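Local coordinates for protein polyketide synthase PksR (Bacillus subtilis, PDB 4U3V) that takes part in intermediate steps of the synthesis of the antibiotic bacillaene, this piece being its double-hotdog enoyl-isomerase domain, at residues E39-G44 with V52-T57; G59-E64 with I95-K100; Y83-V88 with I112-P117. All coordinates share one frame; numbering follows the deposited sequence.

Contact 1. Residues E39-G44 with V52-T57; sequences EPYVQG and VLVGAT
The hydroxyl oxygen of Thr57 is gripped from two sides of the bond network: OG1 accepts a hydrogen bond from Tyr41 OH at 2.6 Å and donates to Val54 O, 2.8 Å from OG1. In the second bond OG1 lies 15° out of the carbonyl plane of Val54. Val54 O also receives Thr57 N, so one carbonyl grips both the backbone and the side chain of Thr57 and fixes where its hydroxyl points. A threonine fits here because its oxygen can accept and donate at once, while its side chain also touches Phe35.

Tyr41 reaches across from the short helix 40-43 because its CG is anti to the backbone N (chi1 -168°). In the N-terminal hotdog fold it thereby links this helix to the long helix 56-69 near its N-terminal end. The ring offers its edge: Leu53 CD1 lies near the ring plane, 3.7 Å from Tyr41 CE2, as does Thr57 OG1. Val54 CG2 comes in obliquely, 3.5 Å from Tyr41 CZ. Phe35 and Phe171 also meet the ring, so its hydroxyl is delivered through a largely apolar setting.

A water supplies a second polar bridge, donating to Tyr41 O and accepting from Val54 N, with its oxygen 2.9 Å from each. At the start of helix 40-43, Glu39 takes the N-cap position, and its OE2 bonds His199 NE2.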
# COMPACT_ATOMS: atom_id res chain seq x y z
N GLU A 39 4.91 6.54 18.08
CA GLU A 39 5.18 7.39 16.91
C GLU A 39 3.92 7.59 16.01
O GLU A 39 3.00 6.76 16.04
CB GLU A 39 6.35 6.82 16.11
CG GLU A 39 6.02 5.51 15.41
CD GLU A 39 7.17 5.05 14.56
OE1 GLU A 39 7.89 4.12 14.99
OE2 GLU A 39 7.42 5.67 13.49
N PRO A 40 3.86 8.70 15.25
CA PRO A 40 2.61 9.02 14.53
C PRO A 40 2.18 7.95 13.51
O PRO A 40 0.99 7.68 13.37
CB PRO A 40 2.93 10.34 13.83
CG PRO A 40 4.00 10.97 14.66
CD PRO A 40 4.77 9.86 15.33
N TYR A 41 3.14 7.26 12.89
CA TYR A 41 2.79 6.16 11.96
C TYR A 41 1.97 5.05 12.65
O TYR A 41 1.13 4.40 12.02
CB TYR A 41 4.08 5.58 11.39
CG TYR A 41 3.88 4.63 10.22
CD1 TYR A 41 3.83 5.11 8.92
CD2 TYR A 41 3.76 3.26 10.42
CE1 TYR A 41 3.70 4.24 7.85
CE2 TYR A 41 3.67 2.38 9.36
CZ TYR A 41 3.60 2.88 8.07
OH TYR A 41 3.56 2.01 6.99
N VAL A 42 2.23 4.82 13.95
CA VAL A 42 1.59 3.73 14.68
C VAL A 42 0.33 4.24 15.38
O VAL A 42 -0.71 3.56 15.32
CB VAL A 42 2.55 3.10 15.72
CG1 VAL A 42 1.87 1.99 16.53
CG2 VAL A 42 3.75 2.52 15.00
N GLN A 43 0.44 5.42 15.99
CA GLN A 43 -0.72 6.09 16.63
C GLN A 43 -1.82 6.30 15.60
O GLN A 43 -3.01 6.29 15.93
CB GLN A 43 -0.34 7.48 17.13
CG GLN A 43 0.58 7.54 18.33
CD GLN A 43 0.91 8.97 18.72
OE1 GLN A 43 1.19 9.81 17.86
NE2 GLN A 43 0.85 9.26 20.01
N GLY A 44 -1.41 6.50 14.36
CA GLY A 44 -2.36 6.82 13.28
C GLY A 44 -3.21 5.74 12.63
O GLY A 44 -3.99 6.03 11.70
N VAL A 52 -2.52 -1.26 15.15
CA VAL A 52 -2.17 -2.36 14.26
C VAL A 52 -1.33 -1.78 13.12
O VAL A 52 -1.72 -0.77 12.54
CB VAL A 52 -3.44 -2.97 13.65
CG1 VAL A 52 -3.11 -3.97 12.54
CG2 VAL A 52 -4.33 -3.59 14.74
N LEU A 53 -0.13 -2.32 12.88
CA LEU A 53 0.72 -1.71 11.84
C LEU A 53 -0.02 -1.77 10.50
O LEU A 53 -0.57 -2.83 10.14
CB LEU A 53 2.05 -2.48 11.76
CG LEU A 53 3.16 -1.82 10.93
CD1 LEU A 53 3.58 -0.52 11.59
CD2 LEU A 53 4.33 -2.79 10.87
N VAL A 54 -0.04 -0.66 9.75
CA VAL A 54 -0.82 -0.66 8.53
C VAL A 54 -0.24 -1.68 7.53
O VAL A 54 0.98 -1.80 7.39
CB VAL A 54 -0.92 0.73 7.87
CG1 VAL A 54 -1.79 1.66 8.71
CG2 VAL A 54 0.47 1.31 7.63
N GLY A 55 -1.13 -2.40 6.85
CA GLY A 55 -0.69 -3.40 5.86
C GLY A 55 0.15 -2.84 4.70
O GLY A 55 1.00 -3.53 4.13
N ALA A 56 -0.06 -1.55 4.42
CA ALA A 56 0.76 -0.82 3.44
C ALA A 56 2.28 -0.89 3.67
O ALA A 56 3.07 -0.70 2.74
CB ALA A 56 0.27 0.65 3.38
N THR A 57 2.69 -1.11 4.93
CA THR A 57 4.08 -1.22 5.27
C THR A 57 4.77 -2.30 4.45
O THR A 57 5.91 -2.18 4.04
CB THR A 57 4.24 -1.52 6.78
OG1 THR A 57 3.47 -0.55 7.54
CG2 THR A 57 5.71 -1.41 7.19
O HOH W 1 0.51 1.70 11.35

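Contact 2. Residues G59-E64 with I95-K100; sequences GSLAIE and IELQAK
Leu61, on the long helix 56-69, and the pair Leu97 and Ala99, on strand 94-102, meet where the sheet of the N-terminal hotdog wraps its central helix, the packing that gives this fold its name. Followed outward, Leu61 begins with CB beside the strand, 4.5 Å from Ala99 CB. With chi1 at -78°, CG stands anti to the carbonyl carbon, and the chain is carried along the strand from Ala99 toward Leu97. CG then forks, and the CD1 branch makes the tip contact: it lies 3.6 Å from Leu97 CD2 and 4.1 Å from Leu97 CB. The two leucine side chains cross at about a right angle, so Leu61 CD1 rests against both the CD2 methyl and the CB of Leu97. Tyr201, from a loop, also packs on Leu61, and Phe35 on Leu97.

Alternation along the strand explains the choice of residues. Leu97 and Ala99 direct their CB atoms to the helix, whereas Gln98 between them points away and is partly exposed, which suits a polar amide; it also touches Trp122. No hydrogen bond joins helix and strand; the side chains meet through apolar groups, in a buried place. The backbones are nearest at Leu61 and Ala99, whose CA atoms are 6.4 Å apart, and there a lone methyl suits the narrow gap. Ala99 CB rests 3.9 Å from the carbonyl oxygen of Leu61.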
# COMPACT_ATOMS: atom_id res chain seq x y z
N GLY A 59 4.39 -3.96 1.42
CA GLY A 59 4.81 -3.79 0.01
C GLY A 59 6.03 -2.86 -0.07
O GLY A 59 6.97 -3.10 -0.84
N SER A 60 6.06 -1.84 0.80
CA SER A 60 7.23 -0.94 0.78
C SER A 60 8.54 -1.65 1.21
O SER A 60 9.61 -1.39 0.64
CB SER A 60 6.99 0.27 1.69
OG SER A 60 5.93 1.09 1.12
N LEU A 61 8.46 -2.47 2.26
CA LEU A 61 9.61 -3.30 2.69
C LEU A 61 10.00 -4.31 1.62
O LEU A 61 11.19 -4.55 1.37
CB LEU A 61 9.29 -4.05 4.00
CG LEU A 61 9.39 -3.19 5.25
CD1 LEU A 61 8.72 -3.89 6.43
CD2 LEU A 61 10.87 -2.92 5.52
N ALA A 62 9.00 -4.88 0.96
CA ALA A 62 9.32 -5.82 -0.15
C ALA A 62 10.08 -5.17 -1.32
O ALA A 62 11.04 -5.75 -1.83
CB ALA A 62 8.08 -6.55 -0.65
N ILE A 63 9.74 -3.93 -1.64
CA ILE A 63 10.39 -3.15 -2.71
C ILE A 63 11.83 -2.78 -2.31
O ILE A 63 12.76 -2.88 -3.12
CB ILE A 63 9.58 -1.90 -3.03
CG1 ILE A 63 8.28 -2.33 -3.74
CG2 ILE A 63 10.38 -0.92 -3.86
CD1 ILE A 63 7.25 -1.22 -3.83
N GLU A 64 12.02 -2.40 -1.05
CA GLU A 64 13.38 -2.20 -0.56
C GLU A 64 14.25 -3.45 -0.69
O GLU A 64 15.44 -3.33 -1.00
CB GLU A 64 13.39 -1.72 0.89
CG GLU A 64 12.79 -0.34 1.06
CD GLU A 64 13.45 0.69 0.16
OE1 GLU A 64 14.68 0.59 -0.05
OE2 GLU A 64 12.73 1.54 -0.40
N ILE A 95 8.51 -2.87 17.77
CA ILE A 95 8.57 -4.07 16.95
C ILE A 95 9.57 -3.93 15.81
O ILE A 95 9.49 -2.98 15.05
CB ILE A 95 7.21 -4.34 16.28
CG1 ILE A 95 6.08 -4.41 17.32
CG2 ILE A 95 7.30 -5.59 15.39
CD1 ILE A 95 6.46 -5.14 18.58
N GLU A 96 10.43 -4.95 15.65
CA GLU A 96 11.41 -4.96 14.57
C GLU A 96 10.80 -5.75 13.43
O GLU A 96 10.20 -6.80 13.65
CB GLU A 96 12.68 -5.72 15.03
CG GLU A 96 13.43 -5.16 16.22
CD GLU A 96 14.55 -6.12 16.67
OE1 GLU A 96 15.56 -6.24 15.95
OE2 GLU A 96 14.35 -6.84 17.66
N LEU A 97 10.97 -5.26 12.20
CA LEU A 97 10.66 -5.98 11.00
C LEU A 97 11.90 -6.18 10.13
O LEU A 97 12.74 -5.31 10.06
CB LEU A 97 9.63 -5.23 10.17
CG LEU A 97 8.18 -5.40 10.62
CD1 LEU A 97 7.97 -4.56 11.86
CD2 LEU A 97 7.25 -4.99 9.48
N GLN A 98 12.01 -7.33 9.47
CA GLN A 98 13.10 -7.57 8.53
C GLN A 98 12.47 -8.17 7.28
O GLN A 98 11.49 -8.92 7.38
CB GLN A 98 14.12 -8.57 9.12
CG GLN A 98 15.03 -7.93 10.17
CD GLN A 98 16.13 -8.86 10.69
OE1 GLN A 98 16.22 -10.02 10.32
NE2 GLN A 98 16.90 -8.35 11.65
N ALA A 99 13.10 -7.96 6.14
CA ALA A 99 12.58 -8.49 4.87
C ALA A 99 13.67 -9.35 4.31
O ALA A 99 14.72 -8.82 3.96
CB ALA A 99 12.27 -7.36 3.89
N LYS A 100 13.49 -10.65 4.42
CA LYS A 100 14.56 -11.64 4.17
C LYS A 100 14.25 -12.40 2.88
O LYS A 100 13.15 -12.94 2.74
CB LYS A 100 14.61 -12.63 5.32
CG LYS A 100 14.99 -11.98 6.65
CD LYS A 100 14.28 -12.61 7.84
CE LYS A 100 14.68 -11.92 9.14
NZ LYS A 100 14.12 -12.55 10.37

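Contact 3. Residues Y83-V88 with I112-P117; sequences YISPIV and IMYREP
Ile87 lies flat against the ring of Tyr114, and this CH-pi contact is the main one between the 83-88 loop and the strand. Ile87 CG1 stands over the middle of one ring face, 3.9 Å from the centroid and only 11° off the normal. The aliphatic chain is extended, which carries CD1 on to the base of the ring, while the tyrosine runs the other way, from strand to loop. The two side chains therefore lie alongside, running antiparallel to each other. The beta-branched, aliphatic isoleucine offers a broad hydrocarbon surface to the ring, with CG2 more distant, 4.2 Å from Tyr114 CD1.

Apolar packing continues at the base of the ring. Ile87 CD1 touches Tyr114 CB at 3.6 Å and is equally near Tyr114 CG. Tyr114 CG occupies the position between the backbone N and the carbonyl carbon (chi1 74°), and this turns the ring toward the loop, one face to Ile87. In the N-terminal hotdog, the loop joins strands 75-83 and 88-89, and Tyr114 fastens it to the inner face of strand 108-116. Around the pair, Tyr58 of helix 56-69 packs on Ile87, whereas Ile95 and Lys123 from the adjoining strands flank Tyr114.

Polar contacts are slight. Ser85 OG approaches Tyr114 OH to 3.8 Å, too far for a hydrogen bond, and comes obliquely to the ring. The serine hydroxyl instead donates to Pro86 O within its own loop, OG lying 3.2 Å from it. In that bond OG stands 43° out of the plane of the Pro86 carbonyl, off its lone pairs. Pro86 turns its CB away from the strand, leaving the small serine, which points toward it, to face the phenol end.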
# COMPACT_ATOMS: atom_id res chain seq x y z
N TYR A 83 -0.70 -10.99 3.07
CA TYR A 83 -0.55 -10.50 4.45
C TYR A 83 -0.95 -11.65 5.36
O TYR A 83 -2.07 -12.17 5.26
CB TYR A 83 -1.44 -9.27 4.74
CG TYR A 83 -1.19 -8.09 3.79
CD1 TYR A 83 0.02 -7.98 3.10
CD2 TYR A 83 -2.17 -7.14 3.55
CE1 TYR A 83 0.25 -6.95 2.18
CE2 TYR A 83 -1.94 -6.08 2.69
CZ TYR A 83 -0.78 -6.03 1.95
OH TYR A 83 -0.59 -4.99 1.07
N ILE A 84 -0.01 -12.09 6.18
CA ILE A 84 -0.18 -13.32 6.93
C ILE A 84 -0.86 -13.06 8.27
O ILE A 84 -1.81 -13.75 8.67
CB ILE A 84 1.20 -14.02 7.12
CG1 ILE A 84 1.71 -14.46 5.77
CG2 ILE A 84 1.07 -15.22 8.07
CD1 ILE A 84 0.65 -15.09 4.90
N SER A 85 -0.37 -12.05 8.98
CA SER A 85 -0.74 -11.85 10.37
C SER A 85 -0.66 -10.35 10.67
O SER A 85 0.33 -9.71 10.32
CB SER A 85 0.24 -12.62 11.27
OG SER A 85 0.21 -12.12 12.59
N PRO A 86 -1.71 -9.79 11.28
CA PRO A 86 -1.58 -8.38 11.65
C PRO A 86 -0.57 -8.22 12.78
O PRO A 86 -0.41 -9.14 13.60
CB PRO A 86 -2.98 -8.00 12.14
CG PRO A 86 -3.65 -9.31 12.48
CD PRO A 86 -3.03 -10.36 11.61
N ILE A 87 0.10 -7.08 12.81
CA ILE A 87 1.02 -6.79 13.89
C ILE A 87 0.42 -5.77 14.82
O ILE A 87 0.24 -4.61 14.45
CB ILE A 87 2.34 -6.26 13.36
CG1 ILE A 87 2.98 -7.28 12.42
CG2 ILE A 87 3.26 -5.87 14.51
CD1 ILE A 87 4.30 -6.78 11.86
N VAL A 88 0.18 -6.17 16.07
CA VAL A 88 -0.33 -5.24 17.09
C VAL A 88 0.81 -4.71 17.94
O VAL A 88 1.65 -5.49 18.40
CB VAL A 88 -1.30 -5.93 18.06
CG1 VAL A 88 -1.73 -4.95 19.15
CG2 VAL A 88 -2.49 -6.52 17.33
N ILE A 112 8.68 -11.21 5.02
CA ILE A 112 8.70 -10.09 5.94
C ILE A 112 8.33 -10.61 7.30
O ILE A 112 7.19 -11.01 7.54
CB ILE A 112 7.67 -9.00 5.54
CG1 ILE A 112 7.76 -8.62 4.06
CG2 ILE A 112 7.85 -7.78 6.43
CD1 ILE A 112 9.14 -8.31 3.58
N MET A 113 9.30 -10.57 8.22
CA MET A 113 9.13 -11.15 9.55
C MET A 113 9.13 -10.03 10.57
O MET A 113 9.74 -8.97 10.36
CB MET A 113 10.32 -12.08 9.89
CG MET A 113 10.73 -13.00 8.75
SD MET A 113 9.55 -14.36 8.68
CE MET A 113 9.90 -15.29 10.18
N TYR A 114 8.46 -10.26 11.69
CA TYR A 114 8.53 -9.34 12.80
C TYR A 114 8.87 -10.08 14.07
O TYR A 114 8.65 -11.29 14.17
CB TYR A 114 7.21 -8.59 12.98
CG TYR A 114 6.09 -9.41 13.58
CD1 TYR A 114 5.70 -9.25 14.89
CD2 TYR A 114 5.43 -10.35 12.80
CE1 TYR A 114 4.66 -9.99 15.42
CE2 TYR A 114 4.39 -11.10 13.32
CZ TYR A 114 4.02 -10.91 14.62
OH TYR A 114 2.99 -11.64 15.12
N ARG A 115 9.45 -9.35 15.00
CA ARG A 115 9.93 -10.00 16.22
C ARG A 115 8.90 -9.76 17.29
O ARG A 115 8.71 -8.63 17.75
CB ARG A 115 11.31 -9.49 16.60
CG ARG A 115 11.96 -10.25 17.75
CD ARG A 115 13.41 -9.80 17.89
NE ARG A 115 14.33 -10.86 17.50
CZ ARG A 115 15.60 -10.68 17.11
NH1 ARG A 115 16.10 -9.46 16.93
NH2 ARG A 115 16.33 -11.74 16.80
N GLU A 116 8.19 -10.84 17.62
CA GLU A 116 7.09 -10.84 18.59
C GLU A 116 7.66 -10.55 19.96
O GLU A 116 8.46 -11.33 20.46
CB GLU A 116 6.48 -12.23 18.58
CG GLU A 116 5.12 -12.39 19.22
CD GLU A 116 4.62 -13.81 19.06
OE1 GLU A 116 5.41 -14.75 19.32
OE2 GLU A 116 3.46 -14.00 18.63
N PRO A 117 7.34 -9.37 20.54
CA PRO A 117 8.02 -9.01 21.79
C PRO A 117 7.75 -9.98 22.95
O PRO A 117 8.64 -10.19 23.78
CB PRO A 117 7.49 -7.60 22.10
CG PRO A 117 6.94 -7.10 20.81
CD PRO A 117 6.45 -8.31 20.06

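All three contacts belong to the N-terminal hotdog, and each touches the others. Contacts 1 and 2 share helix 56-69, their centres about 14 Å apart, and meet where Leu53 CD2 packs 3.9 Å from Leu97 CD2. Contacts 1 and 3, with centres about 13 Å apart, are tied by a probable backbone hydrogen bond from Leu53 N to Ile87 O, 2.8 Å. The centres of contacts 2 and 3 are about 11 Å apart because strands 94-102 and 108-116 are neighbours in the sheet; Gln98 O and Met113 N, 2.9 Å apart, probably bond, and Glu96 OE2 pairs with Arg115 NH1. Contact 1 also touches the C-terminal hotdog, through Glu39 and His199.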